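Local atomic coordinates of 2-oxoadipate dioxygenase/decarboxylase, chloroplastic/amyloplastic (Oryza sativa, PDB entry 6W1K), a protein that catalyses the iron(II)-dependent conversion of 2-oxoadipate and oxygen to (R)-2-hydroxyglutarate and carbon dioxide in plant lysine breakdown, and influences starch synthesis in the endosperm. Residues A[62-67]-A[124-129]. Sequence-based numbering, arbitrary orientation.
Sequences FRTFGV and ISELLV. With OOG (2-oxoadipic acid), chain F.
F62 O takes the backbone N of S125 and T64 O that of L127 (2.9 Å, nearly straight at 164°), joining residues 62-65 and 124-127 as parallel neighbours in the mixed sheet of this glyoxalase-clan fold. The pair illustrates how a sheet can divide its labour: one face packs against protein, the other also presents groups to a ligand. On the face of F62 and I124, CD1 of the phenylalanine lies 4.4 Å from CG1 of the isoleucine, and both side chains touch L75 of helix 72-81. T64 turns its hydroxyl back onto the neighbouring strand: with OG1 set between its backbone N and carbonyl carbon (chi1 73°), it donates to S125 O at 2.9 Å. E126 extends beyond CG to a salt bridge with R98. On the other face, L127 CD2 meets the edge of the F65 ring, near CD1 and CE1, while V67 and V129 continue the apolar contact past the strands. There G66, centre of an inverse gamma turn, sends its N to a lone pair of L127 O, though the bond is bent (133° at the hydrogen).

R63, on the same face as F65, reaches into the substrate pocket. Its chain is extended from CG to NE, bringing the guanidinium edge-on to the carboxylate of 2-oxoadipate remote from its keto group: NE reaches O1 and NH2 reaches O2 (2.6 Å), a bidentate grip that helps fix the rotation of the carboxylate. W185 adds a cation-pi contact. A leucine here would probably leave that carboxylate without its charged mate and freer to turn. The second strand joins in through S125 OG, itself hydrogen-bonded to Y182, and one water, which donates to F62 O and to ligand O1 and accepts from S125 OG at 2.6 Å.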
loop_
_atom_site.group_PDB
_atom_site.type_symbol
_atom_site.label_atom_id
_atom_site.label_comp_id
_atom_site.label_asym_id
_atom_site.label_seq_id
_atom_site.Cartn_x
_atom_site.Cartn_y
_atom_site.Cartn_z
ATOM N N PHE A 62 -0.522 -2.125 -3.425
ATOM C CA PHE A 62 -0.411 -3.448 -4.045
ATOM C C PHE A 62 0.752 -3.427 -5.031
ATOM O O PHE A 62 1.076 -2.381 -5.599
ATOM C CB PHE A 62 -1.699 -3.879 -4.799
ATOM C CG PHE A 62 -2.940 -3.899 -3.945
ATOM C CD1 PHE A 62 -3.703 -2.750 -3.772
ATOM C CD2 PHE A 62 -3.340 -5.056 -3.318
ATOM C CE1 PHE A 62 -4.829 -2.789 -2.983
ATOM C CE2 PHE A 62 -4.471 -5.116 -2.528
ATOM C CZ PHE A 62 -5.227 -3.978 -2.374
ATOM N N ARG A 63 1.353 -4.614 -5.255
ATOM C CA ARG A 63 2.453 -4.804 -6.182
ATOM C C ARG A 63 2.103 -5.843 -7.240
ATOM O O ARG A 63 1.382 -6.812 -6.968
ATOM C CB ARG A 63 3.709 -5.251 -5.437
ATOM C CG ARG A 63 4.204 -4.239 -4.413
ATOM C CD ARG A 63 5.536 -4.650 -3.836
ATOM N NE ARG A 63 6.029 -3.662 -2.885
ATOM C CZ ARG A 63 7.109 -3.842 -2.137
ATOM N NH1 ARG A 63 7.799 -4.973 -2.240
ATOM N NH2 ARG A 63 7.487 -2.913 -1.286
ATOM N N THR A 64 2.616 -5.643 -8.453
ATOM C CA THR A 64 2.225 -6.523 -9.547
ATOM C C THR A 64 3.354 -6.681 -10.562
ATOM O O THR A 64 4.313 -5.901 -10.591
ATOM C CB THR A 64 0.982 -6.002 -10.277
ATOM O OG1 THR A 64 1.349 -4.849 -11.059
ATOM C CG2 THR A 64 -0.153 -5.605 -9.322
ATOM N N PHE A 65 3.216 -7.695 -11.417
ATOM C CA PHE A 65 4.126 -7.887 -12.545
ATOM C C PHE A 65 3.551 -7.226 -13.793
ATOM O O PHE A 65 2.476 -7.615 -14.268
ATOM C CB PHE A 65 4.336 -9.371 -12.816
ATOM C CG PHE A 65 5.181 -10.075 -11.789
ATOM C CD1 PHE A 65 6.493 -9.713 -11.578
ATOM C CD2 PHE A 65 4.664 -11.153 -11.083
ATOM C CE1 PHE A 65 7.287 -10.408 -10.657
ATOM C CE2 PHE A 65 5.441 -11.854 -10.162
ATOM C CZ PHE A 65 6.744 -11.472 -9.936
ATOM N N GLY A 66 4.265 -6.241 -14.330
ATOM C CA GLY A 66 3.840 -5.539 -15.527
ATOM C C GLY A 66 4.105 -6.278 -16.825
ATOM O O GLY A 66 4.941 -5.870 -17.647
ATOM N N VAL A 67 3.395 -7.382 -17.018
ATOM C CA VAL A 67 3.564 -8.211 -18.200
ATOM C C VAL A 67 2.291 -9.027 -18.399
ATOM O O VAL A 67 1.665 -9.477 -17.436
ATOM C CB VAL A 67 4.825 -9.107 -18.077
ATOM C CG1 VAL A 67 4.685 -10.155 -16.976
ATOM C CG2 VAL A 67 5.130 -9.775 -19.391
ATOM N N ILE A 124 -1.088 1.418 -6.659
ATOM C CA ILE A 124 -0.816 0.145 -7.326
ATOM C C ILE A 124 0.425 0.334 -8.189
ATOM O O ILE A 124 0.461 1.229 -9.042
ATOM C CB ILE A 124 -1.975 -0.342 -8.201
ATOM C CG1 ILE A 124 -3.281 -0.367 -7.397
ATOM C CG2 ILE A 124 -1.657 -1.726 -8.704
ATOM C CD1 ILE A 124 -4.529 -0.679 -8.212
ATOM N N SER A 125 1.428 -0.471 -7.950
ATOM C CA SER A 125 2.657 -0.396 -8.727
ATOM C C SER A 125 2.787 -1.668 -9.562
ATOM O O SER A 125 2.106 -2.678 -9.320
ATOM C CB SER A 125 3.849 -0.175 -7.805
ATOM O OG SER A 125 3.983 -1.225 -6.887
ATOM N N GLU A 126 3.614 -1.586 -10.602
ATOM C CA GLU A 126 3.964 -2.764 -11.380
ATOM C C GLU A 126 5.446 -2.750 -11.728
ATOM O O GLU A 126 6.028 -1.697 -11.974
ATOM C CB GLU A 126 3.145 -2.860 -12.679
ATOM C CG GLU A 126 3.421 -1.779 -13.707
ATOM C CD GLU A 126 2.447 -1.795 -14.899
ATOM O OE1 GLU A 126 1.415 -2.511 -14.875
ATOM O OE2 GLU A 126 2.718 -1.071 -15.868
ATOM N N LEU A 127 6.035 -3.934 -11.773
ATOM C CA LEU A 127 7.403 -4.087 -12.266
ATOM C C LEU A 127 7.428 -4.084 -13.793
ATOM O O LEU A 127 6.648 -4.793 -14.445
ATOM C CB LEU A 127 7.970 -5.387 -11.717
ATOM C CG LEU A 127 9.412 -5.746 -12.105
ATOM C CD1 LEU A 127 10.453 -4.893 -11.462
ATOM C CD2 LEU A 127 9.565 -7.219 -11.686
ATOM N N LEU A 128 8.340 -3.304 -14.362
ATOM C CA LEU A 128 8.512 -3.230 -15.814
ATOM C C LEU A 128 9.399 -4.399 -16.228
ATOM O O LEU A 128 10.621 -4.276 -16.384
ATOM C CB LEU A 128 9.074 -1.882 -16.221
ATOM C CG LEU A 128 8.266 -0.669 -15.761
ATOM C CD1 LEU A 128 9.075 0.605 -16.015
ATOM C CD2 LEU A 128 6.914 -0.622 -16.454
ATOM N N VAL A 129 8.742 -5.547 -16.419
ATOM C CA VAL A 129 9.436 -6.826 -16.551
ATOM C C VAL A 129 10.353 -6.820 -17.759
ATOM O O VAL A 129 11.451 -7.388 -17.725
ATOM C CB VAL A 129 8.410 -7.970 -16.638
ATOM C CG1 VAL A 129 9.091 -9.319 -16.944
ATOM C CG2 VAL A 129 7.676 -8.084 -15.352
HETATM C C2 OOG F . 4.437 1.005 -2.239
HETATM C C3 OOG F . 5.422 2.039 -1.690
HETATM C C4 OOG F . 4.967 3.454 -2.065
HETATM C C6 OOG F . 3.825 5.413 -0.696
HETATM O O4 OOG F . 4.400 6.295 -1.383
HETATM O O3 OOG F . 3.221 5.737 0.349
HETATM C C5 OOG F . 3.862 3.953 -1.133
HETATM C C1 OOG F . 4.967 -0.428 -2.089
HETATM O O1 OOG F . 4.497 -1.304 -2.729
HETATM O O2 OOG F . 6.001 -0.735 -1.203
HETATM O O5 OOG F . 3.027 3.217 -0.743
HETATM O O HOH W 1 2.963 -0.481 -4.655
#